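Local coordinates for protein interleukin-2 receptor subunit beta (Mus musculus, PDB 6DG5) that serves as the beta subunit of the interleukin-2 receptor, probably carrying its mitogenic signal and taking part in receptor-mediated endocytosis, at residues 102-107 and 131-136; 12-18 and 67-73. All blocks are in the same frame, centred on the assembly; numbering follows the deposited sequence.

Contact 1: 102-107 and 131-136; sequences FDNLRL and QVSHYI. With FUC (alpha-L-fucopyranose), chain E.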
loop_
_atom_site.group_PDB
_atom_site.type_symbol
_atom_site.label_atom_id
_atom_site.label_comp_id
_atom_site.label_asym_id
_atom_site.label_seq_id
_atom_site.Cartn_x
_atom_site.Cartn_y
_atom_site.Cartn_z
ATOM N N PHE B 102 14.490 -4.819 3.779
ATOM C CA PHE B 102 13.572 -4.146 2.869
ATOM C C PHE B 102 14.245 -3.072 2.025
ATOM O O PHE B 102 13.564 -2.411 1.235
ATOM C CB PHE B 102 12.401 -3.553 3.652
ATOM C CG PHE B 102 11.335 -4.555 3.976
ATOM C CD1 PHE B 102 11.481 -5.422 5.044
ATOM C CD2 PHE B 102 10.191 -4.641 3.202
ATOM C CE1 PHE B 102 10.501 -6.348 5.341
ATOM C CE2 PHE B 102 9.208 -5.563 3.493
ATOM C CZ PHE B 102 9.364 -6.419 4.564
ATOM N N ASP B 103 15.555 -2.887 2.174
ATOM C CA ASP B 103 16.340 -2.087 1.244
ATOM C C ASP B 103 17.038 -2.942 0.195
ATOM O O ASP B 103 17.669 -2.395 -0.712
ATOM C CB ASP B 103 17.375 -1.248 2.002
ATOM C CG ASP B 103 16.734 -0.255 2.955
ATOM O OD1 ASP B 103 15.623 0.230 2.656
ATOM O OD2 ASP B 103 17.336 0.041 4.008
ATOM N N ASN B 104 16.930 -4.271 0.297
ATOM C CA ASN B 104 17.537 -5.207 -0.646
ATOM C C ASN B 104 16.473 -6.226 -1.063
ATOM O O ASN B 104 16.581 -7.418 -0.772
ATOM C CB ASN B 104 18.760 -5.891 -0.031
ATOM C CG ASN B 104 19.945 -4.953 0.114
ATOM O OD1 ASN B 104 19.897 -3.980 0.869
ATOM N ND2 ASN B 104 21.022 -5.246 -0.608
ATOM N N LEU B 105 15.445 -5.748 -1.757
ATOM C CA LEU B 105 14.310 -6.575 -2.143
ATOM C C LEU B 105 14.469 -7.062 -3.576
ATOM O O LEU B 105 14.740 -6.267 -4.483
ATOM C CB LEU B 105 13.001 -5.799 -1.998
ATOM C CG LEU B 105 12.459 -5.616 -0.581
ATOM C CD1 LEU B 105 11.189 -4.784 -0.611
ATOM C CD2 LEU B 105 12.200 -6.965 0.068
ATOM N N ARG B 106 14.293 -8.368 -3.775
ATOM C CA ARG B 106 14.278 -8.969 -5.109
ATOM C C ARG B 106 13.206 -10.054 -5.091
ATOM O O ARG B 106 13.465 -11.184 -4.665
ATOM C CB ARG B 106 15.642 -9.531 -5.493
ATOM C CG ARG B 106 15.903 -9.513 -6.993
ATOM C CD ARG B 106 16.191 -10.900 -7.540
ATOM N NE ARG B 106 17.618 -11.128 -7.761
ATOM C CZ ARG B 106 18.365 -11.957 -7.040
ATOM N NH1 ARG B 106 19.655 -12.102 -7.316
ATOM N NH2 ARG B 106 17.823 -12.651 -6.049
ATOM N N LEU B 107 12.009 -9.705 -5.557
ATOM C CA LEU B 107 10.851 -10.578 -5.433
ATOM C C LEU B 107 10.997 -11.819 -6.315
ATOM O O LEU B 107 11.877 -11.915 -7.174
ATOM C CB LEU B 107 9.575 -9.819 -5.796
ATOM C CG LEU B 107 9.085 -8.798 -4.770
ATOM C CD1 LEU B 107 8.274 -7.695 -5.434
ATOM C CD2 LEU B 107 8.259 -9.504 -3.714
ATOM N N GLN B 131 4.811 -14.936 -2.903
ATOM C CA GLN B 131 5.802 -14.472 -1.928
ATOM C C GLN B 131 5.943 -12.952 -1.936
ATOM O O GLN B 131 7.042 -12.410 -1.790
ATOM C CB GLN B 131 7.157 -15.143 -2.159
ATOM C CG GLN B 131 7.287 -16.500 -1.497
ATOM C CD GLN B 131 7.990 -17.508 -2.375
ATOM O OE1 GLN B 131 9.193 -17.735 -2.244
ATOM N NE2 GLN B 131 7.240 -18.121 -3.282
ATOM N N VAL B 132 4.824 -12.255 -2.108
ATOM C CA VAL B 132 4.792 -10.798 -2.064
ATOM C C VAL B 132 4.224 -10.381 -0.717
ATOM O O VAL B 132 3.105 -10.766 -0.358
ATOM C CB VAL B 132 3.965 -10.215 -3.220
ATOM C CG1 VAL B 132 3.993 -8.696 -3.163
ATOM C CG2 VAL B 132 4.497 -10.710 -4.552
ATOM N N SER B 133 4.994 -9.595 0.028
ATOM C CA SER B 133 4.589 -9.205 1.368
ATOM C C SER B 133 3.436 -8.212 1.323
ATOM O O SER B 133 3.314 -7.406 0.398
ATOM C CB SER B 133 5.766 -8.590 2.122
ATOM O OG SER B 133 5.371 -8.149 3.409
ATOM N N HIS B 134 2.578 -8.284 2.343
ATOM C CA HIS B 134 1.553 -7.262 2.520
ATOM C C HIS B 134 2.176 -5.894 2.754
ATOM O O HIS B 134 1.548 -4.869 2.469
ATOM C CB HIS B 134 0.643 -7.635 3.688
ATOM C CG HIS B 134 1.358 -7.735 4.999
ATOM N ND1 HIS B 134 2.312 -8.696 5.254
ATOM C CD2 HIS B 134 1.263 -6.992 6.126
ATOM C CE1 HIS B 134 2.771 -8.543 6.483
ATOM N NE2 HIS B 134 2.149 -7.518 7.035
ATOM N N TYR B 135 3.410 -5.865 3.268
ATOM C CA TYR B 135 4.113 -4.604 3.477
ATOM C C TYR B 135 4.301 -3.847 2.168
ATOM O O TYR B 135 4.230 -2.611 2.140
ATOM C CB TYR B 135 5.472 -4.867 4.125
ATOM C CG TYR B 135 5.431 -5.307 5.570
ATOM C CD1 TYR B 135 4.500 -4.780 6.456
ATOM C CD2 TYR B 135 6.334 -6.244 6.051
ATOM C CE1 TYR B 135 4.469 -5.179 7.780
ATOM C CE2 TYR B 135 6.313 -6.648 7.370
ATOM C CZ TYR B 135 5.377 -6.115 8.231
ATOM O OH TYR B 135 5.358 -6.522 9.546
ATOM N N ILE B 136 4.544 -4.567 1.074
ATOM C CA ILE B 136 4.869 -3.960 -0.209
ATOM C C ILE B 136 3.859 -4.293 -1.294
ATOM O O ILE B 136 4.023 -3.835 -2.428
ATOM C CB ILE B 136 6.284 -4.363 -0.673
ATOM C CG1 ILE B 136 6.368 -5.880 -0.844
ATOM C CG2 ILE B 136 7.325 -3.879 0.318
ATOM C CD1 ILE B 136 7.523 -6.334 -1.699
HETATM C C1 FUC E . 16.035 -16.140 -5.432
HETATM C C2 FUC E . 15.128 -14.942 -5.047
HETATM C C3 FUC E . 14.723 -14.110 -6.274
HETATM C C4 FUC E . 14.886 -14.896 -7.594
HETATM C C5 FUC E . 16.339 -15.398 -7.736
HETATM C C6 FUC E . 16.484 -16.587 -8.678
HETATM O O2 FUC E . 15.724 -14.109 -4.062
HETATM O O3 FUC E . 13.362 -13.717 -6.158
HETATM O O4 FUC E . 13.961 -15.976 -7.681
HETATM O O5 FUC E . 16.932 -15.786 -6.470
#
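Phe102 sets the far rim of its ring against Tyr135 and Ile136, and the packed half of this contact starts there. Its CZ lies 3.4 Å from Tyr135 CD2, and the two side chains cross at about a right angle with ring planes 70° apart, an oblique pairing. Ile136 CG2 comes to the edge of the Phe102 ring, 4.1 Å from CE2. Because Ile136 carries CG1 between its backbone N and carbonyl carbon (chi1 61°), CG2 turns to Phe102 and CD1 meets Leu107 CD2 tip to tip at 3.8 Å, with Leu105 CD1 touching both. With an alanine in place of Phe102, Tyr135 and Ile136 would probably both lose an apolar partner, leaving a gap at the rim they now share. Ser133 OG accepts from Tyr135 N at 3.0 Å, an ST turn that shapes the backbone behind that ring, and Tyr135 OH bonds an acidic side chain of a chain of another protein.

Toward Gln131 the packing thins: beyond Ile136, Leu107 CD2 has Val132 CG2 at 4.0 Å and otherwise the Gln131 carbonyl. Sugar lies on that flank, with fucose C5 over one face of the Arg106 guanidinium. Fucose O3 lies 2.9 Å from Arg106 O and close to Leu107 O as well, and these two carbonyls share the reach of its one proton.

Both segments are interstrand loops, one after strand 91-99 and the other after 123-128. Leu105 also packs on Tyr12 of strand 8-12, whereas Leu107 and Ile136 rest on Val185 and Ala187 of strand 178-187.

Contact 2: 12-18 and 67-73; sequences YNSRANV and FPESQSL. With NAG (2-acetamido-2-deoxy-beta-D-glucopyranose), chain C.
The carbonyl oxygen of Arg15 takes three donors at once, two of them from Ser72 across the contact. Ser72 OG arrives on a lone pair at 2.8 Å, Ser72 N comes from above the carbonyl plane at 3.0 Å, and Tyr12 OH, from within its own segment, lies 2.6 Å from Arg15 O. This buried oxygen thus ties the two loops together and fixes the tyrosine hydroxyl. The Tyr12 ring is held on both faces: Ser14 N sits over the centre of one, and Leu73 CD1 makes a CH-pi contact over the other, 4.0 Å from the centroid.

Arg15, bent at chi2 (-40°), carries its guanidinium across 67-73, over the Glu69 to Gln71 part. Its NE bonds Glu69 OE2 at 3.2 Å in a salt bridge that uses the anti side of the carboxylate, with the two planes 77° apart; OE1 of the same glutamate turns to Gln131. Gln71 OE1 comes to the guanidinium edge, while its NE2 points almost straight at Leu73 O, 2.7 Å away, which fixes the rotation of the amide.

Asn13 OD1 receives Arg15 N and Asn17 N from opposite faces of its plane. Its bond to Arg15 N closes an Asx turn in the beta-hairpin joining strands 8-12 and 17-23 of the N-terminal receptor domain, beside the Asn17 that carries N-acetylglucosamine.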
loop_
_atom_site.group_PDB
_atom_site.type_symbol
_atom_site.label_atom_id
_atom_site.label_comp_id
_atom_site.label_asym_id
_atom_site.label_seq_id
_atom_site.Cartn_x
_atom_site.Cartn_y
_atom_site.Cartn_z
ATOM N N TYR B 12 16.436 -10.259 -0.413
ATOM C CA TYR B 12 15.328 -10.730 0.406
ATOM C C TYR B 12 14.064 -10.756 -0.443
ATOM O O TYR B 12 13.722 -9.755 -1.082
ATOM C CB TYR B 12 15.159 -9.824 1.631
ATOM C CG TYR B 12 13.960 -10.108 2.508
ATOM C CD1 TYR B 12 13.640 -11.404 2.892
ATOM C CD2 TYR B 12 13.167 -9.070 2.983
ATOM C CE1 TYR B 12 12.548 -11.661 3.703
ATOM C CE2 TYR B 12 12.078 -9.315 3.799
ATOM C CZ TYR B 12 11.771 -10.614 4.153
ATOM O OH TYR B 12 10.686 -10.863 4.961
ATOM N N ASN B 13 13.383 -11.901 -0.460
ATOM C CA ASN B 13 12.196 -12.079 -1.287
ATOM C C ASN B 13 10.941 -11.468 -0.671
ATOM O O ASN B 13 9.839 -11.732 -1.164
ATOM C CB ASN B 13 11.967 -13.569 -1.565
ATOM C CG ASN B 13 11.345 -14.299 -0.389
ATOM O OD1 ASN B 13 11.561 -13.941 0.770
ATOM N ND2 ASN B 13 10.567 -15.336 -0.683
ATOM N N SER B 14 11.095 -10.669 0.388
ATOM C CA SER B 14 10.035 -9.994 1.134
ATOM C C SER B 14 9.176 -10.947 1.955
ATOM O O SER B 14 8.171 -10.516 2.529
ATOM C CB SER B 14 9.123 -9.153 0.231
ATOM O OG SER B 14 8.229 -9.981 -0.491
ATOM N N ARG B 15 9.538 -12.226 2.041
ATOM C CA ARG B 15 8.804 -13.148 2.900
ATOM C C ARG B 15 9.738 -13.842 3.883
ATOM O O ARG B 15 9.934 -13.358 5.003
ATOM C CB ARG B 15 8.041 -14.183 2.071
ATOM C CG ARG B 15 6.679 -13.711 1.583
ATOM C CD ARG B 15 5.957 -12.911 2.657
ATOM N NE ARG B 15 4.505 -13.030 2.561
ATOM C CZ ARG B 15 3.649 -12.276 3.243
ATOM N NH1 ARG B 15 4.098 -11.336 4.063
ATOM N NH2 ARG B 15 2.343 -12.456 3.099
ATOM N N ALA B 16 10.324 -14.975 3.480
ATOM C CA ALA B 16 11.155 -15.740 4.403
ATOM C C ALA B 16 12.427 -16.282 3.756
ATOM O O ALA B 16 12.991 -17.264 4.254
ATOM C CB ALA B 16 10.357 -16.900 4.999
ATOM N N ASN B 17 12.900 -15.669 2.675
ATOM C CA ASN B 17 14.043 -16.175 1.926
ATOM C C ASN B 17 15.038 -15.047 1.711
ATOM O O ASN B 17 14.680 -13.985 1.190
ATOM C CB ASN B 17 13.591 -16.769 0.583
ATOM C CG ASN B 17 14.709 -17.498 -0.166
ATOM O OD1 ASN B 17 15.901 -17.257 0.048
ATOM N ND2 ASN B 17 14.308 -18.397 -1.061
ATOM N N VAL B 18 16.279 -15.280 2.129
ATOM C CA VAL B 18 17.386 -14.369 1.885
ATOM C C VAL B 18 18.466 -15.159 1.160
ATOM O O VAL B 18 18.916 -16.203 1.650
ATOM C CB VAL B 18 17.931 -13.763 3.188
ATOM C CG1 VAL B 18 19.107 -12.848 2.898
ATOM C CG2 VAL B 18 16.831 -13.010 3.925
ATOM N N PHE B 67 6.518 -21.342 6.431
ATOM C CA PHE B 67 5.638 -21.118 5.295
ATOM C C PHE B 67 6.354 -20.300 4.225
ATOM O O PHE B 67 7.274 -19.534 4.533
ATOM C CB PHE B 67 4.372 -20.380 5.733
ATOM C CG PHE B 67 3.773 -20.895 7.009
ATOM C CD1 PHE B 67 3.185 -22.149 7.062
ATOM C CD2 PHE B 67 3.778 -20.115 8.155
ATOM C CE1 PHE B 67 2.631 -22.623 8.239
ATOM C CE2 PHE B 67 3.225 -20.581 9.333
ATOM C CZ PHE B 67 2.650 -21.837 9.376
ATOM N N PRO B 68 5.962 -20.443 2.955
ATOM C CA PRO B 68 6.539 -19.564 1.924
ATOM C C PRO B 68 6.086 -18.124 2.067
ATOM O O PRO B 68 6.871 -17.203 1.812
ATOM C CB PRO B 68 6.050 -20.188 0.608
ATOM C CG PRO B 68 5.572 -21.564 0.969
ATOM C CD PRO B 68 5.074 -21.462 2.375
ATOM N N GLU B 69 4.836 -17.905 2.476
ATOM C CA GLU B 69 4.281 -16.571 2.647
ATOM C C GLU B 69 4.413 -16.057 4.075
ATOM O O GLU B 69 3.721 -15.103 4.446
ATOM C CB GLU B 69 2.810 -16.551 2.223
ATOM C CG GLU B 69 2.560 -16.946 0.772
ATOM C CD GLU B 69 2.900 -15.840 -0.208
ATOM O OE1 GLU B 69 2.953 -16.116 -1.427
ATOM O OE2 GLU B 69 3.106 -14.693 0.241
ATOM N N SER B 70 5.281 -16.663 4.883
ATOM C CA SER B 70 5.462 -16.221 6.259
ATOM C C SER B 70 6.330 -14.968 6.294
ATOM O O SER B 70 7.361 -14.895 5.618
ATOM C CB SER B 70 6.089 -17.327 7.103
ATOM O OG SER B 70 7.488 -17.382 6.902
ATOM N N GLN B 71 5.908 -13.981 7.083
ATOM C CA GLN B 71 6.617 -12.705 7.183
ATOM C C GLN B 71 7.681 -12.835 8.264
ATOM O O GLN B 71 7.445 -12.553 9.440
ATOM C CB GLN B 71 5.650 -11.566 7.479
ATOM C CG GLN B 71 6.263 -10.183 7.310
ATOM C CD GLN B 71 6.679 -9.913 5.882
ATOM O OE1 GLN B 71 5.919 -10.156 4.946
ATOM N NE2 GLN B 71 7.898 -9.420 5.703
ATOM N N SER B 72 8.882 -13.249 7.856
ATOM C CA SER B 72 9.938 -13.522 8.823
ATOM C C SER B 72 10.692 -12.264 9.237
ATOM O O SER B 72 11.275 -12.231 10.326
ATOM C CB SER B 72 10.916 -14.551 8.256
ATOM O OG SER B 72 11.615 -14.024 7.143
ATOM N N LEU B 73 10.698 -11.231 8.399
ATOM C CA LEU B 73 11.430 -10.005 8.680
ATOM C C LEU B 73 10.519 -8.800 8.498
ATOM O O LEU B 73 9.488 -8.868 7.823
ATOM C CB LEU B 73 12.659 -9.868 7.775
ATOM C CG LEU B 73 13.745 -10.931 7.921
ATOM C CD1 LEU B 73 14.750 -10.813 6.788
ATOM C CD2 LEU B 73 14.440 -10.800 9.266
HETATM C C1 NAG C . 15.207 -19.165 -1.879
HETATM C C2 NAG C . 14.426 -20.293 -2.574
HETATM C C3 NAG C . 15.262 -20.952 -3.678
HETATM C C4 NAG C . 15.893 -19.917 -4.601
HETATM C C5 NAG C . 16.671 -18.920 -3.754
HETATM C C6 NAG C . 17.336 -17.818 -4.547
HETATM C C7 NAG C . 12.786 -21.354 -1.079
HETATM C C8 NAG C . 12.547 -22.455 -0.091
HETATM N N2 NAG C . 14.014 -21.292 -1.601
HETATM O O3 NAG C . 14.440 -21.839 -4.427
HETATM O O4 NAG C . 16.767 -20.588 -5.503
HETATM O O5 NAG C . 15.758 -18.286 -2.854
HETATM O O6 NAG C . 16.766 -16.549 -4.259
HETATM O O7 NAG C . 11.906 -20.557 -1.391
#

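How the contacts relate
Contacts 1 and 2, whose centres lie about 8 Å apart, meet where the N-terminal and fibronectin type-III domains join. Loop 131-136 faces both: besides packing on 102-107, it reaches 67-73 through probable hydrogen bonds from Ser133 OG to Gln71 OE1, 2.6 Å, and from Gln131 N to Glu69 OE1, 2.7 Å. The glycan makes a second connection, since FUC C1 lies 1.4 Å from NAG O6 of the sugar on Asn17, placing a branch of contact 2's glycan against contact 1. Another protein's chain touches both, at Tyr135 and more weakly at the Gln71 backbone, consistent with the cytokine-binding elbow of type I cytokine receptors.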